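Local coordinates for enterotoxin type A (PDB 1DYQ), which activates the host immune system as a superantigen by binding MHC class II and T-cell receptor molecules, and causes staphylococcal food poisoning, at residues A[84-89]-A[112-117]; A[68-73]-A[106-111]; A[29-34]-A[155-160]; A[46-51]-A[100-105]. The protein carries 3 engineered substitutions. All coordinates share one frame; numbering follows the deposited sequence.

Overall arrangement
Interactions 1, 2 and 4 belong to the OB-fold domain. Interactions 1 and 2 share strand 105-114: strand 86-91 pairs antiparallel with one part of it, and strand 67-71 pairs parallel with another. Their centres are about 14 Å apart, and Val112 packs against both Val70 and Phe72. Interaction 4 joins two surface loops beside strand 67-71, about 10 Å from interaction 2 between centres, where Phe48 meets Leu69. Interaction 3 packs helix 23-32 against helix 153-168 of the beta-grasp domain, and Tyr89 reaches it from segment 84-89. Of the four contacts, interaction 3 comes near the zinc site: the side chain of Asp157 is about 11 Å from that of Asp228.

Interaction 1: residues A[84-89]-A[112-117]; sequences KKVDLY and VTLHDN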
loop_
_atom_site.group_PDB
_atom_site.type_symbol
_atom_site.label_atom_id
_atom_site.label_comp_id
_atom_site.label_asym_id
_atom_site.label_seq_id
_atom_site.Cartn_x
_atom_site.Cartn_y
_atom_site.Cartn_z
ATOM N N LYS A 84 16.543 0.687 -14.518
ATOM C CA LYS A 84 15.570 1.357 -15.387
ATOM C C LYS A 84 15.068 2.637 -14.728
ATOM O O LYS A 84 15.105 2.744 -13.492
ATOM C CB LYS A 84 14.326 0.454 -15.572
ATOM C CG LYS A 84 14.588 -0.890 -16.190
ATOM C CD LYS A 84 14.881 -0.757 -17.676
ATOM C CE LYS A 84 14.844 -2.105 -18.372
ATOM N NZ LYS A 84 15.982 -2.963 -17.959
ATOM N N LYS A 85 14.568 3.570 -15.536
ATOM C CA LYS A 85 13.951 4.764 -14.966
ATOM C C LYS A 85 12.566 4.346 -14.382
ATOM O O LYS A 85 11.839 3.627 -15.057
ATOM C CB LYS A 85 13.757 5.897 -15.935
ATOM C CG LYS A 85 15.077 6.480 -16.488
ATOM C CD LYS A 85 15.761 7.281 -15.388
ATOM C CE LYS A 85 16.781 8.254 -15.964
ATOM N NZ LYS A 85 18.161 7.922 -15.501
ATOM N N VAL A 86 12.449 4.618 -13.100
ATOM C CA VAL A 86 11.243 4.190 -12.362
ATOM C C VAL A 86 10.670 5.360 -11.605
ATOM O O VAL A 86 11.323 6.358 -11.291
ATOM C CB VAL A 86 11.575 3.060 -11.362
ATOM C CG1 VAL A 86 12.010 1.815 -12.094
ATOM C CG2 VAL A 86 12.625 3.534 -10.354
ATOM N N ASP A 87 9.403 5.222 -11.189
ATOM C CA ASP A 87 8.752 6.072 -10.236
ATOM C C ASP A 87 8.458 5.222 -8.970
ATOM O O ASP A 87 8.279 4.014 -9.105
ATOM C CB ASP A 87 7.439 6.646 -10.755
ATOM C CG ASP A 87 7.603 7.404 -12.063
ATOM O OD1 ASP A 87 8.660 8.065 -12.251
ATOM O OD2 ASP A 87 6.672 7.332 -12.893
ATOM N N LEU A 88 8.485 5.885 -7.848
ATOM C CA LEU A 88 8.269 5.226 -6.562
ATOM C C LEU A 88 7.020 5.797 -5.873
ATOM O O LEU A 88 6.766 6.975 -5.885
ATOM C CB LEU A 88 9.466 5.483 -5.620
ATOM C CG LEU A 88 10.838 5.081 -6.236
ATOM C CD1 LEU A 88 11.917 5.493 -5.192
ATOM C CD2 LEU A 88 10.899 3.619 -6.501
ATOM N N TYR A 89 6.279 4.873 -5.243
ATOM C CA TYR A 89 5.157 5.295 -4.395
ATOM C C TYR A 89 4.897 4.176 -3.374
ATOM O O TYR A 89 4.386 3.123 -3.705
ATOM C CB TYR A 89 3.864 5.549 -5.196
ATOM C CG TYR A 89 2.779 6.248 -4.384
ATOM C CD1 TYR A 89 2.208 5.651 -3.260
ATOM C CD2 TYR A 89 2.310 7.487 -4.773
ATOM C CE1 TYR A 89 1.244 6.306 -2.505
ATOM C CE2 TYR A 89 1.339 8.151 -4.035
ATOM C CZ TYR A 89 0.794 7.545 -2.935
ATOM O OH TYR A 89 -0.155 8.209 -2.181
ATOM N N VAL A 112 7.235 0.170 -6.943
ATOM C CA VAL A 112 7.962 0.698 -8.107
ATOM C C VAL A 112 7.203 0.483 -9.407
ATOM O O VAL A 112 6.655 -0.582 -9.651
ATOM C CB VAL A 112 9.314 -0.059 -8.201
ATOM C CG1 VAL A 112 10.189 0.500 -9.322
ATOM C CG2 VAL A 112 10.037 0.066 -6.869
ATOM N N THR A 113 7.266 1.480 -10.294
ATOM C CA THR A 113 6.701 1.322 -11.634
ATOM C C THR A 113 7.688 1.888 -12.680
ATOM O O THR A 113 8.407 2.822 -12.374
ATOM C CB THR A 113 5.381 2.119 -11.797
ATOM O OG1 THR A 113 5.478 3.387 -11.237
ATOM C CG2 THR A 113 4.250 1.315 -11.115
ATOM N N LEU A 114 7.695 1.276 -13.853
ATOM C CA LEU A 114 8.528 1.863 -14.939
ATOM C C LEU A 114 8.055 3.264 -15.225
ATOM O O LEU A 114 6.847 3.534 -15.268
ATOM C CB LEU A 114 8.449 0.985 -16.184
ATOM C CG LEU A 114 9.088 -0.405 -16.011
ATOM C CD1 LEU A 114 8.739 -1.312 -17.170
ATOM C CD2 LEU A 114 10.593 -0.225 -15.839
ATOM N N HIS A 115 8.999 4.194 -15.417
ATOM C CA HIS A 115 8.636 5.584 -15.602
ATOM C C HIS A 115 8.100 5.843 -17.010
ATOM O O HIS A 115 7.211 6.615 -17.256
ATOM C CB HIS A 115 9.826 6.488 -15.336
ATOM C CG HIS A 115 9.634 7.930 -15.638
ATOM N ND1 HIS A 115 9.056 8.861 -14.843
ATOM C CD2 HIS A 115 9.999 8.589 -16.807
ATOM C CE1 HIS A 115 9.064 10.062 -15.448
ATOM N NE2 HIS A 115 9.620 9.890 -16.643
ATOM N N ASP A 116 8.878 5.267 -17.963
ATOM C CA ASP A 116 8.652 5.607 -19.337
ATOM C C ASP A 116 7.283 5.249 -19.905
ATOM O O ASP A 116 6.766 4.178 -19.810
ATOM C CB ASP A 116 9.740 5.216 -20.274
ATOM C CG ASP A 116 11.068 5.863 -20.097
ATOM O OD1 ASP A 116 11.238 6.940 -19.499
ATOM O OD2 ASP A 116 12.049 5.310 -20.720
ATOM N N ASN A 117 6.786 6.333 -20.569
ATOM C CA ASN A 117 5.475 6.167 -21.244
ATOM C C ASN A 117 4.433 5.769 -20.219
ATOM O O ASN A 117 3.307 5.448 -20.613
ATOM C CB ASN A 117 5.599 5.142 -22.361
ATOM C CG ASN A 117 6.600 5.506 -23.445
ATOM O OD1 ASN A 117 6.527 6.590 -24.020
ATOM N ND2 ASN A 117 7.511 4.579 -23.749
HETATM O O HOH W 1 11.390 3.534 -17.754
HETATM O O HOH W 2 5.204 3.476 -8.334
HETATM O O HOH W 3 5.548 5.046 -13.345
HETATM O O HOH W 4 5.495 8.519 -15.013
#
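His115 CG is anti to its backbone N (chi1 173°) and Asp87 CG is anti to its carbonyl carbon (chi1 -56°), which brings the ring and the carboxylate together. ND1 of His115 then donates to OD1 of Asp87 at 2.7 Å. The oxygen lies close to the plane of the imidazole and accepts on its syn lone pair. The carboxylate stands almost perpendicular to the ring. Behind this pair runs an antiparallel ladder. Asp87 N donates to Thr113 O at 2.9 Å, and Thr113 N returns a bond to Asp87 O at 3.0 Å. Where the strand ends, His115 N still reaches Lys85 O at 2.9 Å, from above the carbonyl plane. Val112 covers the other side of the sheet: its CG1 touches Val86 CB at 3.6 Å and its CG2 meets Leu88 CD2 at 3.7 Å. A water donates to Asp87 OD2 and Leu114 O and accepts from Thr113 OG1. Asp87 OD1 also accepts from the backbone N of Asn41, and the carboxylate of Glu40 comes near OD2. The bonds hold the Asp87 carboxylate fixed. Its negative charge, with that of Glu40, would probably favour a protonated His115.

Interaction 2: residues A[68-73]-A[106-111]; sequences LLVRFD and ACMYGG. Engineered in segment 68-73: Arg71 (natural residue Asp).
The guanidinium of Arg71, an engineered residue, has CE1 of Tyr109 over one face. Tyr109 CE1 lies 3.7 Å from Arg71 NH1, and the two planes are 38° apart, so the groups are not stacked flat. A water sits in plane at the edge of the tyrosine ring. The two side chains run alongside each other in the same direction, with the arginine chain bent at chi3 (60°) to bring its head beside the ring. Both polar ends have partners beyond the two strands: Arg71 NH1 donates to Gln96 O, and Tyr109 OH is bonded to Asn208 O. On the same side of the sheet, Leu69 CD2 touches Cys107 SG at 3.8 Å, and that sulfur forms the disulfide with Cys97. On the reverse side, Val70 CG2 meets Met108 CE at 3.9 Å, and Leu68 CD1 approaches Met108 CB. Four backbone bonds tie the parallel strands together. The shortest runs from Leu69 N to Ala106 O at 2.8 Å, and the last from Gly110 N to Arg71 O at 2.9 Å. Gly110 O, by contrast, is buried near Val70 CG1 and has no polar partner. The ladder satisfies the paired backbone atoms, while the disulfide covalently anchors strand 105-114.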
loop_
_atom_site.group_PDB
_atom_site.type_symbol
_atom_site.label_atom_id
_atom_site.label_comp_id
_atom_site.label_asym_id
_atom_site.label_seq_id
_atom_site.Cartn_x
_atom_site.Cartn_y
_atom_site.Cartn_z
ATOM N N LEU A 68 17.440 4.322 0.775
ATOM C CA LEU A 68 16.169 3.585 0.669
ATOM C C LEU A 68 16.390 2.249 -0.020
ATOM O O LEU A 68 16.924 2.196 -1.155
ATOM C CB LEU A 68 15.167 4.421 -0.162
ATOM C CG LEU A 68 13.833 3.693 -0.477
ATOM C CD1 LEU A 68 13.026 3.518 0.805
ATOM C CD2 LEU A 68 13.020 4.533 -1.482
ATOM N N LEU A 69 16.043 1.159 0.621
ATOM C CA LEU A 69 16.141 -0.163 0.100
ATOM C C LEU A 69 14.765 -0.697 -0.328
ATOM O O LEU A 69 13.908 -0.770 0.572
ATOM C CB LEU A 69 16.766 -1.123 1.126
ATOM C CG LEU A 69 16.982 -2.536 0.641
ATOM C CD1 LEU A 69 18.019 -2.594 -0.487
ATOM C CD2 LEU A 69 17.371 -3.488 1.763
ATOM N N VAL A 70 14.585 -1.004 -1.573
ATOM C CA VAL A 70 13.294 -1.561 -2.044
ATOM C C VAL A 70 13.411 -3.050 -2.092
ATOM O O VAL A 70 14.369 -3.611 -2.693
ATOM C CB VAL A 70 12.892 -0.990 -3.403
ATOM C CG1 VAL A 70 11.523 -1.562 -3.817
ATOM C CG2 VAL A 70 12.845 0.523 -3.369
ATOM N N ARG A 71 12.493 -3.791 -1.490
ATOM C CA ARG A 71 12.501 -5.217 -1.376
ATOM C C ARG A 71 11.416 -5.878 -2.257
ATOM O O ARG A 71 10.301 -5.316 -2.280
ATOM C CB ARG A 71 12.263 -5.675 0.078
ATOM C CG ARG A 71 13.236 -5.075 1.081
ATOM C CD ARG A 71 12.964 -5.562 2.528
ATOM N NE ARG A 71 13.088 -7.000 2.610
ATOM C CZ ARG A 71 12.736 -7.777 3.622
ATOM N NH1 ARG A 71 12.218 -7.275 4.721
ATOM N NH2 ARG A 71 12.891 -9.110 3.502
ATOM N N PHE A 72 11.789 -6.862 -2.998
ATOM C CA PHE A 72 10.845 -7.570 -3.887
ATOM C C PHE A 72 10.813 -9.056 -3.548
ATOM O O PHE A 72 11.734 -9.637 -2.985
ATOM C CB PHE A 72 11.297 -7.377 -5.339
ATOM C CG PHE A 72 11.422 -5.977 -5.798
ATOM C CD1 PHE A 72 10.315 -5.240 -6.246
ATOM C CD2 PHE A 72 12.640 -5.307 -5.753
ATOM C CE1 PHE A 72 10.450 -3.942 -6.677
ATOM C CE2 PHE A 72 12.779 -4.008 -6.180
ATOM C CZ PHE A 72 11.684 -3.317 -6.673
ATOM N N ASP A 73 9.775 -9.738 -4.068
ATOM C CA ASP A 73 9.590 -11.144 -3.818
ATOM C C ASP A 73 10.574 -12.031 -4.575
ATOM O O ASP A 73 10.812 -13.157 -4.088
ATOM C CB ASP A 73 8.180 -11.597 -4.280
ATOM C CG ASP A 73 7.098 -11.449 -3.288
ATOM O OD1 ASP A 73 7.285 -11.092 -2.118
ATOM O OD2 ASP A 73 5.893 -11.667 -3.718
ATOM N N ALA A 106 16.361 2.756 5.130
ATOM C CA ALA A 106 14.921 2.483 5.368
ATOM C C ALA A 106 14.406 1.530 4.319
ATOM O O ALA A 106 14.945 1.551 3.194
ATOM C CB ALA A 106 14.110 3.779 5.264
ATOM N N CYS A 107 13.439 0.656 4.574
ATOM C CA CYS A 107 13.003 -0.304 3.593
ATOM C C CYS A 107 11.534 -0.092 3.185
ATOM O O CYS A 107 10.703 0.338 3.978
ATOM C CB CYS A 107 13.162 -1.745 4.125
ATOM S SG CYS A 107 14.947 -2.165 4.358
ATOM N N MET A 108 11.287 -0.351 1.923
ATOM C CA MET A 108 9.906 -0.329 1.374
ATOM C C MET A 108 9.681 -1.632 0.651
ATOM O O MET A 108 10.639 -2.203 0.058
ATOM C CB MET A 108 9.818 0.852 0.438
ATOM C CG MET A 108 8.799 0.893 -0.640
ATOM S SD MET A 108 8.740 2.602 -1.300
ATOM C CE MET A 108 9.458 2.350 -2.893
ATOM N N TYR A 109 8.472 -2.167 0.641
ATOM C CA TYR A 109 8.119 -3.360 -0.065
ATOM C C TYR A 109 7.470 -3.025 -1.415
ATOM O O TYR A 109 6.430 -2.348 -1.407
ATOM C CB TYR A 109 7.135 -4.196 0.743
ATOM C CG TYR A 109 7.642 -4.813 2.020
ATOM C CD1 TYR A 109 8.511 -5.901 1.966
ATOM C CD2 TYR A 109 7.140 -4.403 3.245
ATOM C CE1 TYR A 109 8.914 -6.523 3.149
ATOM C CE2 TYR A 109 7.523 -5.030 4.414
ATOM C CZ TYR A 109 8.425 -6.065 4.346
ATOM O OH TYR A 109 8.758 -6.731 5.523
ATOM N N GLY A 110 8.138 -3.340 -2.502
ATOM C CA GLY A 110 7.561 -2.945 -3.818
ATOM C C GLY A 110 7.450 -1.455 -3.967
ATOM O O GLY A 110 8.310 -0.667 -3.537
ATOM N N GLY A 111 6.343 -0.984 -4.581
ATOM C CA GLY A 111 6.120 0.436 -4.771
ATOM C C GLY A 111 6.705 0.998 -6.057
ATOM O O GLY A 111 6.737 2.245 -6.165
HETATM O O HOH W 5 9.982 -8.371 6.829
#

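Interaction 3: residues A[29-34]-A[155-160]; sequences QIYYYN and ELDLQA
Asp157 OD2, facing Tyr31 across the contact, is gripped by two groups: Arg161 forms a salt bridge with it and Tyr214 OH a hydrogen bond. Tyr31 OH stands 3.9 Å from Asp157 OD2 and is bonded to the same Tyr214 hydroxyl, which thus links the two side chains. A water makes a second link, donating to Tyr31 O and to Leu158 O, each at 2.7 Å. It lies in plane at the edge of the Tyr31 ring. Between these polar links, Leu158 supplies the apolar touch. Its CD2 reaches Tyr31 CD1 at 3.9 Å, the two side chains crossing at about a right angle. The same methyl lies 3.8 Å from Asn34 ND2. That amide is held by ND2 bonding to Ile30 O at 2.9 Å, with CG placed between the backbone N and the carbonyl carbon (chi1 62°), and by OD1 bonding to Lys36 NZ. The contact joins helix 23-32, at Tyr31, and the residues after it to helix 153-168. Tyr89 of strand 86-91 packs on Leu158, and strand 182-188 backs Asp157 through Ile185 and Phe187.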
loop_
_atom_site.group_PDB
_atom_site.type_symbol
_atom_site.label_atom_id
_atom_site.label_comp_id
_atom_site.label_asym_id
_atom_site.label_seq_id
_atom_site.Cartn_x
_atom_site.Cartn_y
_atom_site.Cartn_z
ATOM N N GLN A 29 -0.819 3.148 12.360
ATOM C CA GLN A 29 0.422 3.859 11.992
ATOM C C GLN A 29 0.772 3.671 10.527
ATOM O O GLN A 29 1.092 4.659 9.852
ATOM C CB GLN A 29 1.571 3.293 12.873
ATOM C CG GLN A 29 2.917 3.956 12.471
ATOM C CD GLN A 29 4.047 3.375 13.319
ATOM O OE1 GLN A 29 4.034 2.225 13.686
ATOM N NE2 GLN A 29 5.024 4.237 13.635
ATOM N N ILE A 30 0.697 2.444 10.025
ATOM C CA ILE A 30 1.178 2.184 8.652
ATOM C C ILE A 30 0.261 2.733 7.607
ATOM O O ILE A 30 0.675 3.083 6.502
ATOM C CB ILE A 30 1.514 0.709 8.456
ATOM C CG1 ILE A 30 2.518 0.460 7.332
ATOM C CG2 ILE A 30 0.258 -0.113 8.183
ATOM C CD1 ILE A 30 3.217 1.632 6.766
ATOM N N TYR A 31 -1.060 2.939 7.935
ATOM C CA TYR A 31 -1.951 3.549 6.944
ATOM C C TYR A 31 -2.340 4.956 7.232
ATOM O O TYR A 31 -3.052 5.590 6.384
ATOM C CB TYR A 31 -3.244 2.659 6.831
ATOM C CG TYR A 31 -2.921 1.372 6.125
ATOM C CD1 TYR A 31 -2.598 1.410 4.749
ATOM C CD2 TYR A 31 -2.938 0.136 6.731
ATOM C CE1 TYR A 31 -2.286 0.248 4.077
ATOM C CE2 TYR A 31 -2.639 -1.021 6.071
ATOM C CZ TYR A 31 -2.284 -0.974 4.724
ATOM O OH TYR A 31 -2.012 -2.112 4.035
ATOM N N TYR A 32 -1.934 5.596 8.322
ATOM C CA TYR A 32 -2.343 6.946 8.643
ATOM C C TYR A 32 -1.234 7.831 9.220
ATOM O O TYR A 32 -1.324 9.035 9.078
ATOM C CB TYR A 32 -3.521 6.858 9.636
ATOM C CG TYR A 32 -4.278 8.133 9.884
ATOM C CD1 TYR A 32 -5.022 8.734 8.880
ATOM C CD2 TYR A 32 -4.288 8.690 11.162
ATOM C CE1 TYR A 32 -5.739 9.902 9.136
ATOM C CE2 TYR A 32 -5.001 9.857 11.416
ATOM C CZ TYR A 32 -5.697 10.449 10.397
ATOM O OH TYR A 32 -6.403 11.611 10.664
ATOM N N TYR A 33 -0.184 7.207 9.762
ATOM C CA TYR A 33 0.936 8.024 10.298
ATOM C C TYR A 33 2.243 7.580 9.612
ATOM O O TYR A 33 3.328 7.703 10.194
ATOM C CB TYR A 33 1.069 7.824 11.791
ATOM C CG TYR A 33 -0.104 8.273 12.639
ATOM C CD1 TYR A 33 -0.584 9.558 12.580
ATOM C CD2 TYR A 33 -0.693 7.363 13.514
ATOM C CE1 TYR A 33 -1.658 9.957 13.377
ATOM C CE2 TYR A 33 -1.742 7.762 14.342
ATOM C CZ TYR A 33 -2.211 9.038 14.239
ATOM O OH TYR A 33 -3.248 9.441 15.081
ATOM N N ASN A 34 2.149 7.180 8.375
ATOM C CA ASN A 34 3.289 6.632 7.639
ATOM C C ASN A 34 4.173 7.717 7.016
ATOM O O ASN A 34 3.947 8.902 7.092
ATOM C CB ASN A 34 2.817 5.652 6.581
ATOM C CG ASN A 34 1.934 6.234 5.508
ATOM O OD1 ASN A 34 2.014 7.408 5.159
ATOM N ND2 ASN A 34 1.080 5.401 4.883
ATOM N N GLU A 155 -0.003 1.874 -4.126
ATOM C CA GLU A 155 -0.325 3.280 -4.259
ATOM C C GLU A 155 -1.830 3.544 -4.031
ATOM O O GLU A 155 -2.181 4.516 -3.407
ATOM C CB GLU A 155 0.121 3.839 -5.607
ATOM C CG GLU A 155 -0.320 5.257 -5.887
ATOM C CD GLU A 155 0.285 5.865 -7.122
ATOM O OE1 GLU A 155 1.344 5.387 -7.595
ATOM O OE2 GLU A 155 -0.305 6.841 -7.660
ATOM N N LEU A 156 -2.641 2.668 -4.608
ATOM C CA LEU A 156 -4.101 2.823 -4.480
ATOM C C LEU A 156 -4.582 2.441 -3.087
ATOM O O LEU A 156 -5.408 3.193 -2.515
ATOM C CB LEU A 156 -4.814 1.920 -5.493
ATOM C CG LEU A 156 -4.445 2.170 -6.968
ATOM C CD1 LEU A 156 -5.210 1.185 -7.836
ATOM C CD2 LEU A 156 -4.707 3.606 -7.367
ATOM N N ASP A 157 -4.045 1.390 -2.510
ATOM C CA ASP A 157 -4.478 0.919 -1.186
ATOM C C ASP A 157 -4.068 1.867 -0.092
ATOM O O ASP A 157 -4.841 2.155 0.828
ATOM C CB ASP A 157 -3.903 -0.493 -0.990
ATOM C CG ASP A 157 -4.571 -1.295 0.102
ATOM O OD1 ASP A 157 -5.736 -0.964 0.463
ATOM O OD2 ASP A 157 -3.957 -2.257 0.611
ATOM N N LEU A 158 -2.870 2.474 -0.165
ATOM C CA LEU A 158 -2.481 3.480 0.824
ATOM C C LEU A 158 -3.468 4.644 0.816
ATOM O O LEU A 158 -3.871 5.153 1.863
ATOM C CB LEU A 158 -1.053 3.972 0.525
ATOM C CG LEU A 158 0.050 2.954 0.855
ATOM C CD1 LEU A 158 1.394 3.486 0.287
ATOM C CD2 LEU A 158 0.152 2.755 2.363
ATOM N N GLN A 159 -3.845 5.103 -0.387
ATOM C CA GLN A 159 -4.747 6.244 -0.464
ATOM C C GLN A 159 -6.137 5.845 0.059
ATOM O O GLN A 159 -6.690 6.640 0.842
ATOM C CB GLN A 159 -4.876 6.800 -1.864
ATOM C CG GLN A 159 -3.605 7.447 -2.424
ATOM C CD GLN A 159 -3.874 7.850 -3.892
ATOM O OE1 GLN A 159 -4.576 8.830 -4.110
ATOM N NE2 GLN A 159 -3.279 7.114 -4.792
ATOM N N ALA A 160 -6.587 4.672 -0.308
ATOM C CA ALA A 160 -7.950 4.264 0.136
ATOM C C ALA A 160 -8.029 4.084 1.626
ATOM O O ALA A 160 -8.921 4.641 2.287
ATOM C CB ALA A 160 -8.378 2.994 -0.589
HETATM O O HOH W 6 -2.138 4.984 3.887
#

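Interaction 4: residues A[46-51]-A[100-105]; sequences DQFRQH and GTPNKT. Engineered in segment 46-51: Arg49 (natural residue Leu).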
loop_
_atom_site.group_PDB
_atom_site.type_symbol
_atom_site.label_atom_id
_atom_site.label_comp_id
_atom_site.label_asym_id
_atom_site.label_seq_id
_atom_site.Cartn_x
_atom_site.Cartn_y
_atom_site.Cartn_z
ATOM N N ASP A 46 22.095 -0.705 -8.028
ATOM C CA ASP A 46 22.802 -1.082 -6.829
ATOM C C ASP A 46 21.923 -2.113 -6.071
ATOM O O ASP A 46 20.715 -1.838 -5.956
ATOM C CB ASP A 46 22.859 0.190 -5.939
ATOM C CG ASP A 46 24.081 0.265 -5.095
ATOM O OD1 ASP A 46 25.059 0.954 -5.488
ATOM O OD2 ASP A 46 24.124 -0.410 -4.036
ATOM N N GLN A 47 22.458 -3.252 -5.776
ATOM C CA GLN A 47 21.717 -4.247 -4.983
ATOM C C GLN A 47 22.495 -4.532 -3.692
ATOM O O GLN A 47 23.723 -4.451 -3.664
ATOM C CB GLN A 47 21.503 -5.522 -5.760
ATOM C CG GLN A 47 20.734 -5.359 -7.051
ATOM C CD GLN A 47 20.394 -6.658 -7.728
ATOM O OE1 GLN A 47 21.247 -7.342 -8.286
ATOM N NE2 GLN A 47 19.103 -7.005 -7.712
ATOM N N PHE A 48 21.748 -4.657 -2.610
ATOM C CA PHE A 48 22.382 -5.007 -1.319
ATOM C C PHE A 48 22.593 -6.514 -1.277
ATOM O O PHE A 48 23.701 -7.061 -1.200
ATOM C CB PHE A 48 21.475 -4.495 -0.213
ATOM C CG PHE A 48 21.897 -4.812 1.173
ATOM C CD1 PHE A 48 23.230 -4.686 1.550
ATOM C CD2 PHE A 48 20.979 -5.257 2.125
ATOM C CE1 PHE A 48 23.641 -4.998 2.829
ATOM C CE2 PHE A 48 21.398 -5.566 3.401
ATOM C CZ PHE A 48 22.726 -5.442 3.755
ATOM N N ARG A 49 21.515 -7.239 -1.447
ATOM C CA ARG A 49 21.476 -8.717 -1.490
ATOM C C ARG A 49 20.058 -9.086 -1.946
ATOM O O ARG A 49 19.200 -8.200 -2.141
ATOM C CB ARG A 49 21.762 -9.190 -0.050
ATOM C CG ARG A 49 20.751 -8.799 1.003
ATOM C CD ARG A 49 21.115 -9.215 2.411
ATOM N NE ARG A 49 20.087 -8.769 3.360
ATOM C CZ ARG A 49 20.239 -8.583 4.652
ATOM N NH1 ARG A 49 21.399 -8.772 5.256
ATOM N NH2 ARG A 49 19.176 -8.194 5.367
ATOM N N GLN A 50 19.747 -10.359 -1.933
ATOM C CA GLN A 50 18.361 -10.836 -2.139
ATOM C C GLN A 50 17.795 -10.209 -3.352
ATOM O O GLN A 50 18.567 -10.075 -4.365
ATOM C CB GLN A 50 17.625 -10.556 -0.823
ATOM C CG GLN A 50 17.771 -11.592 0.255
ATOM C CD GLN A 50 17.599 -13.031 -0.130
ATOM O OE1 GLN A 50 16.864 -13.472 -0.995
ATOM N NE2 GLN A 50 18.343 -13.868 0.604
ATOM N N HIS A 51 16.569 -9.799 -3.443
ATOM C CA HIS A 51 15.906 -9.237 -4.602
ATOM C C HIS A 51 15.545 -7.799 -4.300
ATOM O O HIS A 51 14.517 -7.418 -3.739
ATOM C CB HIS A 51 14.779 -10.068 -5.174
ATOM C CG HIS A 51 14.993 -11.568 -5.194
ATOM N ND1 HIS A 51 15.915 -12.132 -6.027
ATOM C CD2 HIS A 51 14.456 -12.534 -4.430
ATOM C CE1 HIS A 51 15.943 -13.432 -5.791
ATOM N NE2 HIS A 51 15.058 -13.710 -4.835
ATOM N N GLY A 100 20.447 -7.165 9.519
ATOM C CA GLY A 100 21.691 -6.858 8.854
ATOM C C GLY A 100 21.600 -5.834 7.760
ATOM O O GLY A 100 22.557 -5.579 7.018
ATOM N N THR A 101 20.444 -5.153 7.634
ATOM C CA THR A 101 20.389 -4.022 6.660
ATOM C C THR A 101 21.194 -2.898 7.308
ATOM O O THR A 101 21.121 -2.712 8.521
ATOM C CB THR A 101 18.916 -3.602 6.461
ATOM O OG1 THR A 101 18.218 -4.748 5.908
ATOM C CG2 THR A 101 18.768 -2.470 5.472
ATOM N N PRO A 102 21.910 -2.129 6.509
ATOM C CA PRO A 102 22.774 -1.091 7.061
ATOM C C PRO A 102 22.032 -0.073 7.876
ATOM O O PRO A 102 20.851 0.243 7.689
ATOM C CB PRO A 102 23.509 -0.542 5.873
ATOM C CG PRO A 102 23.510 -1.672 4.874
ATOM C CD PRO A 102 22.129 -2.314 5.067
ATOM N N ASN A 103 22.710 0.353 8.957
ATOM C CA ASN A 103 22.240 1.449 9.799
ATOM C C ASN A 103 21.778 2.594 8.840
ATOM O O ASN A 103 22.533 2.858 7.886
ATOM C CB ASN A 103 23.528 2.085 10.447
ATOM C CG ASN A 103 23.886 1.510 11.773
ATOM O OD1 ASN A 103 23.200 1.742 12.781
ATOM N ND2 ASN A 103 24.988 0.771 11.846
ATOM N N LYS A 104 20.792 3.328 9.150
ATOM C CA LYS A 104 20.276 4.498 8.473
ATOM C C LYS A 104 19.760 4.145 7.087
ATOM O O LYS A 104 19.642 4.973 6.173
ATOM C CB LYS A 104 21.305 5.622 8.446
ATOM C CG LYS A 104 21.846 6.068 9.821
ATOM C CD LYS A 104 22.858 7.224 9.590
ATOM C CE LYS A 104 22.151 8.571 9.822
ATOM N NZ LYS A 104 21.520 8.551 11.197
ATOM N N THR A 105 19.403 2.883 6.883
ATOM C CA THR A 105 18.743 2.498 5.610
ATOM C C THR A 105 17.268 2.294 5.969
ATOM O O THR A 105 16.946 1.686 7.005
ATOM C CB THR A 105 19.330 1.221 5.027
ATOM O OG1 THR A 105 20.704 1.509 4.668
ATOM C CG2 THR A 105 18.605 0.762 3.759
#
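Phe48 and Thr101 bring the two loops nearest, yet their CA atoms are still 8.3 Å apart, and the contact is made by side chains reaching across. Neither segment has regular structure. Residues 102-105 form a type II beta turn, closed by a weak bond from Thr105 N to Pro102 O. Gly100 precedes it at a positive phi of 83°. The Phe48 ring reaches across to this loop, its CG anti to the backbone N (chi1 177°). Pro102 comes from the opposite direction and lays its CD over one face of the ring, a CH-pi contact 3.8 Å from the centroid. At the ring edge, Phe48 CZ lies 3.3 Å from Gly100 O, near the ring plane. Phe48 CE2 touches Thr101 CA at 3.7 Å. The engineered Arg49 extends alongside, and Phe48 CE2 sits 3.4 Å above the centre of its guanidinium plane. Arg49 NH2 comes within 3.6 Å of Thr101 OG1, but its hydrogen bond is to Gly99 O. Thr101 OG1 is bonded to Ala98 O. This is a surface contact. Segment 100-105 belongs to the loop closed by the Cys97-Cys107 disulfide and runs into strand 105-114. Segment 46-51 leads into strand 52-55. Phe48 and Thr101 both rest on Leu69 of strand 67-71, while Gln47 and His51 touch helix 75-81.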